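Local coordinates for uncharacterized protein with ferredoxin-like fold (Deinococcus radiodurans, PDB 3E8O) that is of unknown function but belongs to the antibiotic biosynthesis monooxygenase family, of the dimeric alpha-beta barrel clan, and may be an oxidoreductase, at residues A[18-23]-A[108-113]; A[24-29]-A[99-104]; A[34-39]-A[94-99]; A[53-58]-A[69-74]. One frame throughout, in Å; residues are numbered along the deposited sequence. Where two conformers were deposited one is given.

The chain folds as a ferredoxin-like sheet of antiparallel strands backed by helices. The first halves come in order from contact 1 through contact 2 and contact 3 to contact 4, and the second halves return in reverse. Contacts 1 and 2 use opposite ends of strand 20-27, with centres about 23 Å apart. Contact 4 is the hairpin whose strand 67-74 borders strand 20-27, its centre about 11 Å from that of contact 1. Contact 3 pairs helices 33-47 and 87-98, with its centre about 8 Å from that of contact 2. Contact 2 ties the loop after helix 87-98 to the sheet, and contacts 1 and 4 have several residues at the interface with the second subunit.

Contact 1: residues A[18-23]-A[108-113]; sequences TMVISH and AYEAGE
Val-20 and Ala-108 meet on one face of the sheet, Val-20 CG1 lying 3.9 Å from Ala-108 CB. The branch doing the touching is the one anti to the backbone N of Val-20 (chi1 -179°), which leans diagonally toward Ala-108, two residues before the directly paired Glu-110. On the other face Ile-21 reaches Ala-111: its extended chain carries CD1 to 3.9 Å from Ala-111 CB, a diagonal contact, since the residue paired with Ile-21 is Tyr-109.

Between these two layers the backbones form an antiparallel ladder. Ile-21 and Tyr-109 are its hydrogen-bonded pair: Ile-21 N gives to Tyr-109 O at 2.9 Å and is nearly straight (170°), whereas the return bond from Tyr-109 N to Ile-21 O, at 2.8 Å, is more bent at the hydrogen (144°). One further backbone bond, Ala-111 N to Met-19 O, 2.8 Å, joins the segments beyond Glu-110.

At the polar edge water takes over. One molecule donates to Thr-18 O (2.8 Å) and to Glu-110 OE2 (2.9 Å), tying the carboxylate to the backbone across the contact; a second bridges Met-19 N and Ala-111 O.

Strand 20-27 lies between strands 105-110 and 67-74, bonding the latter through Val-20 to Trp-74 and Ser-22 to Glu-72. Helix 77-84 covers the Val-20 and Ala-108 face through Met-80. Ile-21 packs on Tyr-109 of the second subunit, and Ala-108 pairs antiparallel with a strand of that subunit, so the sheet runs on across the dimer interface.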
loop_
_atom_site.group_PDB
_atom_site.type_symbol
_atom_site.label_atom_id
_atom_site.label_comp_id
_atom_site.label_asym_id
_atom_site.label_seq_id
_atom_site.Cartn_x
_atom_site.Cartn_y
_atom_site.Cartn_z
ATOM N N THR A 18 -9.859 12.473 13.266
ATOM C CA THR A 18 -9.673 12.258 11.784
ATOM C C THR A 18 -8.653 11.148 11.550
ATOM O O THR A 18 -7.552 11.201 12.089
ATOM C CB THR A 18 -9.186 13.539 11.055
ATOM O OG1 THR A 18 -10.097 14.633 11.309
ATOM C CG2 THR A 18 -9.033 13.276 9.513
HETATM N N MSE A 19 -9.068 10.133 10.774
HETATM C CA MSE A 19 -8.179 8.997 10.462
HETATM C C MSE A 19 -6.991 9.529 9.709
HETATM O O MSE A 19 -7.075 10.533 8.995
HETATM C CB MSE A 19 -8.851 7.911 9.636
HETATM C CG MSE A 19 -8.085 6.598 9.552
HETATM SE SE MSE A 19 -8.979 5.171 8.528
HETATM C CE MSE A 19 -8.421 5.723 6.798
ATOM N N VAL A 20 -5.879 8.860 9.886
ATOM C CA VAL A 20 -4.617 9.245 9.230
ATOM C C VAL A 20 -4.097 8.053 8.441
ATOM O O VAL A 20 -4.075 6.920 8.937
ATOM C CB VAL A 20 -3.540 9.639 10.260
ATOM C CG1 VAL A 20 -2.239 10.057 9.595
ATOM C CG2 VAL A 20 -4.088 10.758 11.159
ATOM N N ILE A 21 -3.674 8.327 7.217
ATOM C CA ILE A 21 -3.080 7.323 6.343
ATOM C C ILE A 21 -1.610 7.599 6.219
ATOM O O ILE A 21 -1.217 8.729 5.949
ATOM C CB ILE A 21 -3.696 7.399 4.963
ATOM C CG1 ILE A 21 -5.188 7.011 5.011
ATOM C CG2 ILE A 21 -2.873 6.554 3.976
ATOM C CD1 ILE A 21 -5.923 7.264 3.669
ATOM N N SER A 22 -0.802 6.572 6.444
ATOM C CA SER A 22 0.667 6.661 6.231
ATOM C C SER A 22 1.061 5.812 5.033
ATOM O O SER A 22 0.571 4.681 4.865
ATOM C CB SER A 22 1.404 6.115 7.455
ATOM O OG SER A 22 2.789 6.429 7.469
ATOM N N HIS A 23 1.967 6.337 4.214
ATOM C CA HIS A 23 2.542 5.633 3.047
ATOM C C HIS A 23 4.050 5.689 3.144
ATOM O O HIS A 23 4.645 6.768 3.239
ATOM C CB HIS A 23 2.056 6.277 1.742
ATOM C CG HIS A 23 2.670 5.705 0.509
ATOM N ND1 HIS A 23 2.454 4.404 0.119
ATOM C CD2 HIS A 23 3.580 6.220 -0.363
ATOM C CE1 HIS A 23 3.144 4.167 -0.989
ATOM N NE2 HIS A 23 3.831 5.259 -1.302
ATOM N N ALA A 108 2.576 10.933 5.881
ATOM C CA ALA A 108 1.212 10.692 6.382
ATOM C C ALA A 108 0.301 11.808 5.916
ATOM O O ALA A 108 0.749 12.917 5.621
ATOM C CB ALA A 108 1.190 10.562 7.893
ATOM N N TYR A 109 -0.993 11.508 5.945
ATOM C CA TYR A 109 -2.028 12.448 5.478
ATOM C C TYR A 109 -3.291 12.210 6.272
ATOM O O TYR A 109 -3.697 11.075 6.454
ATOM C CB TYR A 109 -2.391 12.217 3.982
ATOM C CG TYR A 109 -1.209 12.157 3.051
ATOM C CD1 TYR A 109 -0.502 10.977 2.866
ATOM C CD2 TYR A 109 -0.804 13.268 2.349
ATOM C CE1 TYR A 109 0.596 10.916 2.037
ATOM C CE2 TYR A 109 0.299 13.216 1.522
ATOM C CZ TYR A 109 1.005 12.040 1.372
ATOM O OH TYR A 109 2.091 12.017 0.514
ATOM N N GLU A 110 -3.891 13.276 6.777
ATOM C CA GLU A 110 -5.226 13.157 7.368
ATOM C C GLU A 110 -6.176 12.834 6.231
ATOM O O GLU A 110 -6.090 13.366 5.116
ATOM C CB GLU A 110 -5.640 14.427 8.096
ATOM C CG GLU A 110 -4.830 14.556 9.365
ATOM C CD GLU A 110 -5.326 15.608 10.319
ATOM O OE1 GLU A 110 -5.244 16.785 9.945
ATOM O OE2 GLU A 110 -5.765 15.262 11.439
ATOM N N ALA A 111 -7.096 11.941 6.529
ATOM C CA ALA A 111 -8.055 11.411 5.559
ATOM C C ALA A 111 -9.452 11.884 5.839
ATOM O O ALA A 111 -9.862 11.986 6.978
ATOM C CB ALA A 111 -8.023 9.855 5.597
ATOM N N GLY A 112 -10.173 12.160 4.760
ATOM C CA GLY A 112 -11.599 12.460 4.830
ATOM C C GLY A 112 -12.373 11.166 5.044
ATOM O O GLY A 112 -11.795 10.084 5.182
ATOM N N GLU A 113 -13.701 11.258 5.015
ATOM C CA GLU A 113 -14.533 10.075 5.177
ATOM C C GLU A 113 -14.275 9.092 4.034
ATOM O O GLU A 113 -13.989 9.452 2.902
ATOM C CB GLU A 113 -16.028 10.393 5.198
HETATM O O HOH W 1 -5.996 13.080 13.408
HETATM O O HOH W 2 -11.134 10.691 8.934
#

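Contact 2: residues A[24-29]-A[99-104]; sequences GTLSAS and LNVTDL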
loop_
_atom_site.group_PDB
_atom_site.type_symbol
_atom_site.label_atom_id
_atom_site.label_comp_id
_atom_site.label_asym_id
_atom_site.label_seq_id
_atom_site.Cartn_x
_atom_site.Cartn_y
_atom_site.Cartn_z
ATOM N N GLY A 24 4.650 4.506 3.211
ATOM C CA GLY A 24 6.096 4.396 3.317
ATOM C C GLY A 24 6.662 3.491 2.278
ATOM O O GLY A 24 6.044 2.496 1.863
ATOM N N THR A 25 7.855 3.860 1.826
ATOM C CA THR A 25 8.591 3.049 0.874
ATOM C C THR A 25 10.043 2.901 1.361
ATOM O O THR A 25 10.602 3.763 2.043
ATOM C CB THR A 25 8.563 3.643 -0.516
ATOM O OG1 THR A 25 9.105 4.980 -0.508
ATOM C CG2 THR A 25 7.100 3.669 -1.053
ATOM N N LEU A 26 10.625 1.771 0.990
ATOM C CA LEU A 26 12.003 1.394 1.354
ATOM C C LEU A 26 12.446 0.243 0.478
ATOM O O LEU A 26 11.594 -0.465 -0.083
ATOM C CB LEU A 26 12.155 1.003 2.820
ATOM C CG LEU A 26 11.467 -0.252 3.353
ATOM C CD1 LEU A 26 12.049 -0.575 4.754
ATOM C CD2 LEU A 26 9.913 -0.161 3.350
ATOM N N SER A 27 13.757 0.056 0.341
ATOM C CA SER A 27 14.250 -1.064 -0.463
ATOM C C SER A 27 15.498 -1.646 0.133
ATOM O O SER A 27 16.184 -1.007 0.916
ATOM C CB SER A 27 14.514 -0.627 -1.915
ATOM O OG SER A 27 15.664 0.191 -2.001
ATOM N N ALA A 28 15.792 -2.871 -0.266
ATOM C CA ALA A 28 17.008 -3.552 0.170
ATOM C C ALA A 28 17.721 -4.124 -1.038
ATOM O O ALA A 28 17.112 -4.461 -2.059
ATOM C CB ALA A 28 16.680 -4.683 1.180
ATOM N N SER A 29 19.024 -4.286 -0.873
ATOM C CA SER A 29 19.829 -4.974 -1.866
ATOM C C SER A 29 19.443 -6.443 -1.884
ATOM O O SER A 29 18.818 -6.966 -0.971
ATOM C CB SER A 29 21.310 -4.867 -1.486
ATOM O OG SER A 29 21.577 -5.651 -0.350
ATOM N N LEU A 99 21.087 -3.401 7.828
ATOM C CA LEU A 99 20.755 -4.049 6.577
ATOM C C LEU A 99 21.104 -3.108 5.406
ATOM O O LEU A 99 20.787 -3.374 4.225
ATOM C CB LEU A 99 19.252 -4.433 6.537
ATOM C CG LEU A 99 18.748 -5.456 7.551
ATOM C CD1 LEU A 99 17.252 -5.653 7.341
ATOM C CD2 LEU A 99 19.513 -6.775 7.386
ATOM N N ASN A 100 21.744 -2.003 5.774
ATOM C CA ASN A 100 22.091 -0.898 4.850
ATOM C C ASN A 100 20.900 -0.446 4.037
ATOM O O ASN A 100 20.999 -0.108 2.841
ATOM C CB ASN A 100 23.258 -1.211 3.897
ATOM C CG ASN A 100 23.880 0.071 3.251
ATOM O OD1 ASN A 100 24.027 1.172 3.878
ATOM N ND2 ASN A 100 24.265 -0.081 1.992
ATOM N N VAL A 101 19.753 -0.457 4.718
ATOM C CA VAL A 101 18.515 0.102 4.134
ATOM C C VAL A 101 18.494 1.561 4.518
ATOM O O VAL A 101 18.308 1.895 5.684
ATOM C CB VAL A 101 17.249 -0.589 4.652
ATOM C CG1 VAL A 101 15.982 0.180 4.190
ATOM C CG2 VAL A 101 17.263 -2.063 4.232
ATOM N N THR A 102 18.712 2.422 3.535
ATOM C CA THR A 102 18.898 3.848 3.791
ATOM C C THR A 102 17.877 4.729 3.131
ATOM O O THR A 102 17.941 5.951 3.284
ATOM C CB THR A 102 20.268 4.336 3.286
ATOM O OG1 THR A 102 20.342 4.164 1.872
ATOM C CG2 THR A 102 21.369 3.573 3.973
ATOM N N ASP A 103 16.861 4.132 2.519
ATOM C CA ASP A 103 15.901 4.917 1.738
ATOM C C ASP A 103 14.495 4.896 2.296
ATOM O O ASP A 103 13.525 5.200 1.593
ATOM C CB ASP A 103 15.885 4.496 0.263
ATOM C CG ASP A 103 15.454 3.068 0.058
ATOM O OD1 ASP A 103 15.238 2.351 1.056
ATOM O OD2 ASP A 103 15.391 2.650 -1.124
ATOM N N LEU A 104 14.327 4.522 3.544
ATOM C CA LEU A 104 12.973 4.567 4.074
ATOM C C LEU A 104 12.446 5.990 4.113
ATOM O O LEU A 104 13.061 6.879 4.684
ATOM C CB LEU A 104 12.937 4.002 5.505
ATOM C CG LEU A 104 11.610 4.062 6.287
ATOM C CD1 LEU A 104 10.465 3.338 5.619
ATOM C CD2 LEU A 104 11.760 3.590 7.748
HETATM O O HOH W 3 11.848 4.934 -0.582
HETATM O O HOH W 4 18.148 1.228 0.830
HETATM O O HOH W 5 20.275 -3.174 1.513
#
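The loop that leads from helix 87-98 into strand 105-110 is fastened to the end of strand 20-27 by Asp-103, whose carboxylate grips Ser-27 with both oxygens. Ser-27 N gives to Asp-103 OD1 at 2.8 Å, and Ser-27 OG gives to Asp-103 OD2 at 2.6 Å. Both oxygens are met on their syn sides, each donor 19° out of the carboxylate plane, so the two bonds together fix the rotation of the group. Asp-103 CG and Ser-27 OG each sit between their own backbone N and carbonyl carbon (chi1 62° and 72°), which folds the two side chains back to face one another.

Inward of this polar clasp the contact turns apolar. Val-101 straddles the Ser-27 carbonyl with both branches: CG1 goes on to Leu-26 CD1 at 4.0 Å, the two side chains crossing obliquely, and CG2 to Ala-28 CB at 4.1 Å. Leu-104 CD1 approaches Leu-26 CB at 4.0 Å. A water spans Ser-27 O and Thr-102 N, and another joins Thr-25 OG1 to Asp-103 O at 2.7 and 2.8 Å.

The loop starts from a Schellman motif closing helix 87-98, with Asn-100 at positive phi. Val-101 packs on Leu-36 of helix 33-47 and on Leu-96 of helix 87-98, which Leu-104 also meets, while Leu-26 also packs on Phe-68 of strand 67-74.

Contact 3: residues A[34-39]-A[94-99]; sequences AHLRQL and DALKHL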
loop_
_atom_site.group_PDB
_atom_site.type_symbol
_atom_site.label_atom_id
_atom_site.label_comp_id
_atom_site.label_asym_id
_atom_site.label_seq_id
_atom_site.Cartn_x
_atom_site.Cartn_y
_atom_site.Cartn_z
ATOM N N ALA A 34 15.843 -10.739 2.031
ATOM C CA ALA A 34 15.172 -11.755 2.873
ATOM C C ALA A 34 15.072 -11.306 4.353
ATOM O O ALA A 34 14.052 -11.469 5.028
ATOM C CB ALA A 34 15.845 -13.154 2.717
ATOM N N HIS A 35 16.147 -10.732 4.851
ATOM C CA HIS A 35 16.187 -10.204 6.209
ATOM C C HIS A 35 15.180 -9.059 6.383
ATOM O O HIS A 35 14.478 -8.956 7.386
ATOM C CB HIS A 35 17.612 -9.740 6.596
ATOM C CG HIS A 35 18.626 -10.859 6.635
ATOM N ND1 HIS A 35 19.902 -10.729 6.130
ATOM C CD2 HIS A 35 18.519 -12.143 7.053
ATOM C CE1 HIS A 35 20.549 -11.877 6.266
ATOM N NE2 HIS A 35 19.736 -12.745 6.834
ATOM N N LEU A 36 15.069 -8.225 5.353
ATOM C CA LEU A 36 14.138 -7.100 5.471
ATOM C C LEU A 36 12.679 -7.569 5.464
ATOM O O LEU A 36 11.835 -7.061 6.206
ATOM C CB LEU A 36 14.373 -6.069 4.387
ATOM C CG LEU A 36 13.476 -4.824 4.468
ATOM C CD1 LEU A 36 13.519 -4.106 5.817
ATOM C CD2 LEU A 36 13.774 -3.856 3.297
ATOM N N ARG A 37 12.410 -8.595 4.679
ATOM C CA ARG A 37 11.041 -9.112 4.632
ATOM C C ARG A 37 10.651 -9.641 5.995
ATOM O O ARG A 37 9.569 -9.428 6.473
ATOM C CB ARG A 37 10.852 -10.207 3.558
ATOM C CG ARG A 37 11.028 -9.723 2.143
ATOM C CD ARG A 37 10.736 -10.813 1.120
ATOM N NE ARG A 37 11.110 -10.412 -0.216
ATOM C CZ ARG A 37 12.266 -10.651 -0.816
ATOM N NH1 ARG A 37 13.172 -11.443 -0.279
ATOM N NH2 ARG A 37 12.501 -10.109 -1.981
ATOM N N GLN A 38 11.563 -10.384 6.607
ATOM C CA GLN A 38 11.311 -10.947 7.923
ATOM C C GLN A 38 11.069 -9.856 8.959
ATOM O O GLN A 38 10.171 -9.933 9.787
ATOM C CB GLN A 38 12.461 -11.891 8.373
ATOM C CG GLN A 38 12.189 -12.464 9.760
ATOM C CD GLN A 38 13.296 -13.249 10.388
ATOM O OE1 GLN A 38 14.464 -12.860 10.366
ATOM N NE2 GLN A 38 12.914 -14.353 11.017
ATOM N N LEU A 39 11.902 -8.830 8.898
ATOM C CA LEU A 39 11.774 -7.677 9.822
ATOM C C LEU A 39 10.444 -6.965 9.655
ATOM O O LEU A 39 9.773 -6.634 10.629
ATOM C CB LEU A 39 12.924 -6.708 9.595
ATOM C CG LEU A 39 12.921 -5.422 10.426
ATOM C CD1 LEU A 39 12.946 -5.679 11.931
ATOM C CD2 LEU A 39 14.123 -4.543 9.979
ATOM N N ASP A 94 16.887 1.046 13.798
ATOM C CA ASP A 94 18.295 0.682 14.003
ATOM C C ASP A 94 18.663 -0.557 13.187
ATOM O O ASP A 94 19.744 -0.647 12.560
ATOM C CB ASP A 94 18.607 0.491 15.491
ATOM C CG ASP A 94 18.803 1.829 16.201
ATOM O OD1 ASP A 94 19.066 2.836 15.494
ATOM O OD2 ASP A 94 18.711 1.881 17.453
ATOM N N ALA A 95 17.745 -1.498 13.166
ATOM C CA ALA A 95 17.944 -2.743 12.413
ATOM C C ALA A 95 18.141 -2.459 10.915
ATOM O O ALA A 95 18.932 -3.141 10.206
ATOM C CB ALA A 95 16.792 -3.756 12.693
ATOM N N LEU A 96 17.429 -1.460 10.420
ATOM C CA LEU A 96 17.541 -1.085 9.005
ATOM C C LEU A 96 18.943 -0.623 8.661
ATOM O O LEU A 96 19.483 -0.914 7.583
ATOM C CB LEU A 96 16.539 0.009 8.620
ATOM C CG LEU A 96 15.067 -0.366 8.652
ATOM C CD1 LEU A 96 14.190 0.892 8.393
ATOM C CD2 LEU A 96 14.709 -1.479 7.676
ATOM N N LYS A 97 19.556 0.071 9.609
ATOM C CA LYS A 97 20.915 0.603 9.410
ATOM C C LYS A 97 21.837 -0.535 9.113
ATOM O O LYS A 97 22.737 -0.470 8.269
ATOM C CB LYS A 97 21.443 1.398 10.637
ATOM C CG LYS A 97 20.897 2.807 10.763
ATOM C CD LYS A 97 21.605 3.675 11.879
ATOM C CE LYS A 97 21.454 3.112 13.279
ATOM N NZ LYS A 97 21.983 4.025 14.386
ATOM N N HIS A 98 21.593 -1.609 9.819
ATOM C CA HIS A 98 22.441 -2.784 9.700
ATOM C C HIS A 98 22.222 -3.642 8.473
ATOM O O HIS A 98 23.051 -4.488 8.115
ATOM C CB HIS A 98 22.418 -3.567 10.996
ATOM C CG HIS A 98 23.032 -2.784 12.109
ATOM N ND1 HIS A 98 24.400 -2.643 12.247
ATOM C CD2 HIS A 98 22.474 -1.980 13.042
ATOM C CE1 HIS A 98 24.648 -1.847 13.272
ATOM N NE2 HIS A 98 23.499 -1.426 13.768
ATOM N N LEU A 99 21.087 -3.401 7.828
ATOM C CA LEU A 99 20.755 -4.049 6.577
ATOM C C LEU A 99 21.104 -3.108 5.406
ATOM O O LEU A 99 20.787 -3.374 4.225
ATOM C CB LEU A 99 19.252 -4.433 6.537
ATOM C CG LEU A 99 18.748 -5.456 7.551
ATOM C CD1 LEU A 99 17.252 -5.653 7.341
ATOM C CD2 LEU A 99 19.513 -6.775 7.386
#
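Leu-36 and Leu-96 meet at the tight heart of an antiparallel pair, helices 33-47 and 87-98, which pack on the sheet of the ferredoxin-like fold. Leu-36 CD1 and Leu-96 CD2 stand 3.4 Å apart, closer than the usual van der Waals separation, and the side chains come across one another at a slant. The helix segments run 170° apart in direction with axes 10.9 Å distant, so long side chains must span the gap; no hydrogen bond crosses it.

Leu-39 adds a second layer with a single branch. Its CD2 lies 3.9 Å from Leu-96 CD2 and 3.9 Å from Ala-95 CB. With CG anti to the backbone N (chi1 177°) and chi2 near 59°, CD2 is the branch turned to the other helix. Leu-36 and Leu-96, both buried, also rest on Leu-26 of strand 20-27, on the sheet side of the pair.

The solvent side is looser. His-35 is exposed; its CB touches Leu-99 CD2 at 3.6 Å while the ring heads away from the partner helix, and with two conformers modelled its exact place is doubtful. Farther round, Lys-97 NZ and Asp-94 OD1 form a salt bridge of 3.3 Å within helix 87-98.

Leu-99, just past the end of helix 87-98, sits between these zones: its CD2 goes to His-35, while its other branch, CD1, lies 3.9 Å from the backbone CA of Leu-36.

Contact 4: residues A[53-58]-A[69-74]; sequences CLLYLV and LITEHW
Leu-55 sets a methyl bump squarely on the His-73 ring: CD2 is 3.7 Å from the ring centroid and only 10° off its normal, a CH-pi contact between side chains that run alongside each other. Leu-55 CG stands anti to the backbone N (chi1 -173°), and its second torsion then turns CD2 over the imidazole. On the opposite face Cys-53 fits against Trp-74. Its CB touches CZ3 at 3.6 Å, and SG stands 4.3 Å from the centroid of the six-membered ring, over the face but shifted toward the rim.

Next along that face the Tyr-56 ring fills the notch between Ile-70 and Glu-72. Ile-70 CG2 comes to 3.6 Å from Tyr-56 CZ, while Glu-72 CD lies 3.3 Å from Tyr-56 CE2, the carboxylate turned 41° from the ring. Trp-74 NE1 holds that carboxylate from the side, giving to Glu-72 OE1 at 2.8 Å on its anti side, almost within the indole plane.

The backbone is an antiparallel hairpin with a classic beta bulge: Leu-54 N (2.8 Å) and Leu-55 N (3.2 Å) both give to His-73 O, which moves the register by one. Away from the bulge Leu-57 and Thr-71 exchange two nearly straight bonds.

Tyr-56 OH hydrogen-bonds an unidentified molecule, probably from the crystallisation liquor, near Glu-72; this may mark a pocket on this face. Helix 33-47 covers Tyr-56 through Ile-43 and Thr-47, helix 77-84 meets Trp-74 through Met-80, strand 20-27 borders strand 67-74, and on the other face His-73 meets His-23 of the second subunit edge-to-face.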
loop_
_atom_site.group_PDB
_atom_site.type_symbol
_atom_site.label_atom_id
_atom_site.label_comp_id
_atom_site.label_asym_id
_atom_site.label_seq_id
_atom_site.Cartn_x
_atom_site.Cartn_y
_atom_site.Cartn_z
ATOM N N CYS A 53 -4.332 1.473 15.969
ATOM C CA CYS A 53 -3.874 0.927 14.694
ATOM C C CYS A 53 -5.021 0.228 14.009
ATOM O O CYS A 53 -5.469 -0.845 14.455
ATOM C CB CYS A 53 -2.679 -0.009 14.852
ATOM S SG CYS A 53 -2.073 -0.517 13.259
ATOM N N LEU A 54 -5.480 0.827 12.912
ATOM C CA LEU A 54 -6.615 0.263 12.168
ATOM C C LEU A 54 -6.167 -0.618 11.006
ATOM O O LEU A 54 -6.879 -1.498 10.575
ATOM C CB LEU A 54 -7.516 1.363 11.674
ATOM C CG LEU A 54 -8.096 2.308 12.734
ATOM C CD1 LEU A 54 -8.809 3.499 12.142
ATOM C CD2 LEU A 54 -8.988 1.505 13.712
ATOM N N LEU A 55 -4.961 -0.382 10.533
ATOM C CA LEU A 55 -4.397 -1.152 9.417
ATOM C C LEU A 55 -2.887 -0.983 9.423
ATOM O O LEU A 55 -2.380 0.114 9.613
ATOM C CB LEU A 55 -4.900 -0.635 8.074
ATOM C CG LEU A 55 -4.518 -1.473 6.844
ATOM C CD1 LEU A 55 -5.220 -2.828 6.834
ATOM C CD2 LEU A 55 -4.833 -0.675 5.583
ATOM N N TYR A 56 -2.179 -2.066 9.207
ATOM C CA TYR A 56 -0.709 -2.027 9.026
ATOM C C TYR A 56 -0.329 -3.188 8.128
ATOM O O TYR A 56 -0.377 -4.340 8.520
ATOM C CB TYR A 56 0.020 -2.105 10.364
ATOM C CG TYR A 56 1.459 -1.656 10.296
ATOM C CD1 TYR A 56 2.434 -2.464 9.796
ATOM C CD2 TYR A 56 1.855 -0.447 10.836
ATOM C CE1 TYR A 56 3.751 -2.057 9.742
ATOM C CE2 TYR A 56 3.155 -0.045 10.812
ATOM C CZ TYR A 56 4.119 -0.853 10.274
ATOM O OH TYR A 56 5.452 -0.522 10.201
ATOM N N LEU A 57 -0.010 -2.857 6.896
ATOM C CA LEU A 57 0.371 -3.821 5.878
ATOM C C LEU A 57 1.773 -3.529 5.347
ATOM O O LEU A 57 2.165 -2.385 5.118
ATOM C CB LEU A 57 -0.582 -3.747 4.675
ATOM C CG LEU A 57 -2.044 -4.015 4.909
ATOM C CD1 LEU A 57 -2.863 -3.694 3.640
ATOM C CD2 LEU A 57 -2.265 -5.427 5.374
ATOM N N VAL A 58 2.520 -4.609 5.172
ATOM C CA VAL A 58 3.833 -4.547 4.587
ATOM C C VAL A 58 3.798 -5.394 3.319
ATOM O O VAL A 58 3.283 -6.520 3.325
ATOM C CB VAL A 58 4.932 -4.988 5.546
ATOM C CG1 VAL A 58 5.072 -3.985 6.705
ATOM C CG2 VAL A 58 4.760 -6.468 6.140
ATOM N N LEU A 69 6.600 -1.527 0.522
ATOM C CA LEU A 69 5.628 -0.528 0.923
ATOM C C LEU A 69 5.125 -0.837 2.332
ATOM O O LEU A 69 4.903 -2.001 2.682
ATOM C CB LEU A 69 4.443 -0.523 -0.077
ATOM C CG LEU A 69 3.283 0.480 0.016
ATOM C CD1 LEU A 69 3.745 1.930 -0.188
ATOM C CD2 LEU A 69 2.172 0.131 -1.019
ATOM N N ILE A 70 4.920 0.217 3.101
ATOM C CA ILE A 70 4.343 0.158 4.423
ATOM C C ILE A 70 3.089 1.033 4.368
ATOM O O ILE A 70 3.164 2.255 4.160
ATOM C CB ILE A 70 5.270 0.630 5.554
ATOM C CG1 ILE A 70 6.653 -0.035 5.529
ATOM C CG2 ILE A 70 4.596 0.417 6.887
ATOM C CD1 ILE A 70 7.616 0.463 6.576
ATOM N N THR A 71 1.932 0.411 4.563
ATOM C CA THR A 71 0.618 1.048 4.487
ATOM C C THR A 71 -0.023 1.014 5.859
ATOM O O THR A 71 -0.189 -0.047 6.440
ATOM C CB THR A 71 -0.247 0.321 3.467
ATOM O OG1 THR A 71 0.433 0.302 2.215
ATOM C CG2 THR A 71 -1.650 0.933 3.326
ATOM N N GLU A 72 -0.353 2.194 6.384
ATOM C CA GLU A 72 -0.914 2.244 7.738
ATOM C C GLU A 72 -2.114 3.160 7.809
ATOM O O GLU A 72 -2.122 4.203 7.197
ATOM C CB GLU A 72 0.127 2.780 8.771
ATOM C CG GLU A 72 1.543 2.300 8.580
ATOM C CD GLU A 72 2.588 2.931 9.458
ATOM O OE1 GLU A 72 2.259 3.320 10.606
ATOM O OE2 GLU A 72 3.775 2.988 9.018
ATOM N N HIS A 73 -3.094 2.751 8.607
ATOM C CA HIS A 73 -4.236 3.602 8.953
ATOM C C HIS A 73 -4.303 3.695 10.462
ATOM O O HIS A 73 -4.279 2.689 11.150
ATOM C CB HIS A 73 -5.576 3.052 8.443
ATOM C CG HIS A 73 -5.682 2.971 6.967
ATOM N ND1 HIS A 73 -6.791 2.420 6.364
ATOM C CD2 HIS A 73 -4.833 3.329 5.970
ATOM C CE1 HIS A 73 -6.628 2.479 5.052
ATOM N NE2 HIS A 73 -5.448 3.013 4.786
ATOM N N TRP A 74 -4.309 4.921 10.964
ATOM C CA TRP A 74 -4.359 5.241 12.408
ATOM C C TRP A 74 -5.613 6.005 12.718
ATOM O O TRP A 74 -6.049 6.869 11.961
ATOM C CB TRP A 74 -3.121 6.077 12.804
ATOM C CG TRP A 74 -1.850 5.268 12.743
ATOM C CD1 TRP A 74 -0.982 5.185 11.690
ATOM C CD2 TRP A 74 -1.361 4.369 13.740
ATOM N NE1 TRP A 74 -0.001 4.261 11.960
ATOM C CE2 TRP A 74 -0.197 3.758 13.221
ATOM C CE3 TRP A 74 -1.800 4.007 15.019
ATOM C CZ2 TRP A 74 0.516 2.814 13.918
ATOM C CZ3 TRP A 74 -1.075 3.064 15.706
ATOM C CH2 TRP A 74 0.049 2.483 15.164
HETATM O O HOH W 6 1.820 -2.102 2.134
#